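Local structure of beta-2-microglobulin (Ctenopharyngodon idella, 6LBE) at residues B[19-24]-B[70-75]. The protein probably serves as the light chain of fish MHC class I molecules, pairing with the heavy chain in the presentation of peptide antigens. Sequence-based numbering, arbitrary orientation.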
loop_
_atom_site.group_PDB
_atom_site.type_symbol
_atom_site.label_atom_id
_atom_site.label_comp_id
_atom_site.label_asym_id
_atom_site.label_seq_id
_atom_site.Cartn_x
_atom_site.Cartn_y
_atom_site.Cartn_z
ATOM N N GLY B 19 10.758 -3.327 -27.200
ATOM C CA GLY B 19 10.841 -2.118 -27.975
ATOM C C GLY B 19 9.898 -1.004 -27.564
ATOM O O GLY B 19 9.985 0.087 -28.137
ATOM N N LYS B 20 9.016 -1.215 -26.592
ATOM C CA LYS B 20 8.049 -0.197 -26.200
ATOM C C LYS B 20 8.409 0.366 -24.826
ATOM O O LYS B 20 8.594 -0.392 -23.871
ATOM C CB LYS B 20 6.630 -0.776 -26.207
ATOM C CG LYS B 20 5.672 -0.129 -27.228
ATOM C CD LYS B 20 5.845 -0.688 -28.663
ATOM C CE LYS B 20 5.507 0.358 -29.755
ATOM N NZ LYS B 20 5.748 -0.155 -31.148
ATOM N N ALA B 21 8.517 1.690 -24.730
ATOM C CA ALA B 21 8.835 2.325 -23.456
ATOM C C ALA B 21 7.757 2.001 -22.435
ATOM O O ALA B 21 6.568 1.979 -22.752
ATOM C CB ALA B 21 8.979 3.845 -23.612
ATOM N N ASN B 22 8.185 1.761 -21.200
ATOM C CA ASN B 22 7.361 1.129 -20.189
ATOM C C ASN B 22 7.932 1.527 -18.830
ATOM O O ASN B 22 8.909 2.283 -18.743
ATOM C CB ASN B 22 7.482 -0.390 -20.360
ATOM C CG ASN B 22 6.348 -1.147 -19.731
ATOM O OD1 ASN B 22 5.813 -0.737 -18.712
ATOM N ND2 ASN B 22 5.986 -2.276 -20.325
ATOM N N VAL B 23 7.332 1.009 -17.757
ATOM C CA VAL B 23 7.788 1.317 -16.405
ATOM C C VAL B 23 8.037 0.010 -15.658
ATOM O O VAL B 23 7.118 -0.804 -15.501
ATOM C CB VAL B 23 6.793 2.190 -15.625
ATOM C CG1 VAL B 23 7.299 2.396 -14.186
ATOM C CG2 VAL B 23 6.582 3.516 -16.331
ATOM N N LEU B 24 9.275 -0.186 -15.194
ATOM C CA LEU B 24 9.637 -1.331 -14.364
ATOM C C LEU B 24 9.285 -1.052 -12.903
ATOM O O LEU B 24 9.621 0.006 -12.375
ATOM C CB LEU B 24 11.134 -1.614 -14.506
ATOM C CG LEU B 24 11.654 -2.867 -13.807
ATOM C CD1 LEU B 24 10.901 -4.123 -14.344
ATOM C CD2 LEU B 24 13.164 -2.991 -13.952
ATOM N N ASP B 70 11.653 4.218 -15.356
ATOM C CA ASP B 70 11.405 4.019 -16.773
ATOM C C ASP B 70 12.372 2.974 -17.336
ATOM O O ASP B 70 13.524 2.859 -16.905
ATOM C CB ASP B 70 11.532 5.336 -17.542
ATOM C CG ASP B 70 10.401 6.333 -17.221
ATOM O OD1 ASP B 70 9.440 5.969 -16.500
ATOM O OD2 ASP B 70 10.477 7.491 -17.702
ATOM N N PHE B 71 11.890 2.184 -18.287
ATOM C CA PHE B 71 12.779 1.279 -18.995
ATOM C C PHE B 71 12.186 0.999 -20.367
ATOM O O PHE B 71 11.037 1.347 -20.666
ATOM C CB PHE B 71 13.069 0.002 -18.165
ATOM C CG PHE B 71 12.017 -1.082 -18.257
ATOM C CD1 PHE B 71 10.657 -0.797 -18.133
ATOM C CD2 PHE B 71 12.399 -2.409 -18.408
ATOM C CE1 PHE B 71 9.684 -1.819 -18.194
ATOM C CE2 PHE B 71 11.443 -3.435 -18.466
ATOM C CZ PHE B 71 10.079 -3.132 -18.357
ATOM N N LEU B 72 13.006 0.401 -21.226
ATOM C CA LEU B 72 12.587 0.062 -22.580
ATOM C C LEU B 72 13.107 -1.321 -22.917
ATOM O O LEU B 72 14.226 -1.477 -23.424
ATOM C CB LEU B 72 13.100 1.083 -23.595
ATOM C CG LEU B 72 12.516 1.189 -25.001
ATOM C CD1 LEU B 72 12.763 2.605 -25.469
ATOM C CD2 LEU B 72 13.204 0.194 -25.926
ATOM N N PRO B 73 12.341 -2.351 -22.782
ATOM C CA PRO B 73 12.813 -3.732 -22.634
ATOM C C PRO B 73 13.137 -4.201 -24.049
ATOM O O PRO B 73 12.310 -4.109 -24.956
ATOM C CB PRO B 73 11.657 -4.530 -22.029
ATOM C CG PRO B 73 10.446 -3.756 -22.453
ATOM C CD PRO B 73 10.861 -2.307 -22.340
ATOM N N GLN B 74 14.346 -4.728 -24.224
ATOM C CA GLN B 74 14.741 -5.345 -25.473
ATOM C C GLN B 74 15.179 -6.779 -25.217
ATOM O O GLN B 74 15.633 -7.107 -24.112
ATOM C CB GLN B 74 15.878 -4.571 -26.165
ATOM C CG GLN B 74 15.488 -3.156 -26.571
ATOM C CD GLN B 74 14.522 -3.088 -27.771
ATOM O OE1 GLN B 74 13.963 -4.097 -28.221
ATOM N NE2 GLN B 74 14.329 -1.889 -28.282
ATOM N N PRO B 75 15.035 -7.658 -26.218
ATOM C CA PRO B 75 15.450 -9.057 -26.051
ATOM C C PRO B 75 16.891 -9.184 -25.559
ATOM O O PRO B 75 17.771 -8.393 -25.909
ATOM C CB PRO B 75 15.285 -9.638 -27.463
ATOM C CG PRO B 75 14.206 -8.762 -28.098
ATOM C CD PRO B 75 14.441 -7.399 -27.550
#
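Phe71 and Asn22 face each other as an antiparallel hydrogen-bonded pair where strand 22-29 begins and strand 63-71 ends. Asn22 N donates to Phe71 O at 2.9 Å, while the return bond from Phe71 N to Asn22 O, 3.0 Å long, is nearly straight at the hydrogen but meets the oxygen from above its carbonyl plane. With CG set between its own backbone N and carbonyl carbon (chi1 83°), the Phe71 ring lies beside the Asn22 side chain, the two pointing the same way with ring and amide planes 50° apart. Asn22 OD1 in turn accepts from Val23 N, in the carbonyl plane on a lone pair, although the short length of this bond is doubtful. Leu24 packs over one ring face in a CH-pi contact, its CB 3.8 Å from the ring centroid; Pro73 CD of the ring's own segment covers the opposite face. On the other side of the sheet, the non-hydrogen-bonded pair Val23 and Asp70 meets more lightly, CG2 to OD1.

Beyond Phe71 the strand pairing gives way to loop, yet the two segments stay together. Pro73 CD rests against Lys20 O, Leu72 CD2 lies 3.9 Å from Gly19 C, and Gly19 N donates a 2.8 Å bond to Pro73 O, while the Gln74 amide lies against Gly19 CA.

In the second shell, Asn14 O accepts from Asn22 ND2. The rings of Tyr79, in strand 79-85 of the other sheet, and Trp95, just after strand 91-94, meet Phe71 edge-to-face, linking the two sheets of the immunoglobulin C1-set sandwich at this end. The chemistry thus divides the work: backbone bonds set the strand register, apolar packing buries the phenyl ring, and the Asn22 amide beside it is hydrogen-bonded through both OD1 and ND2.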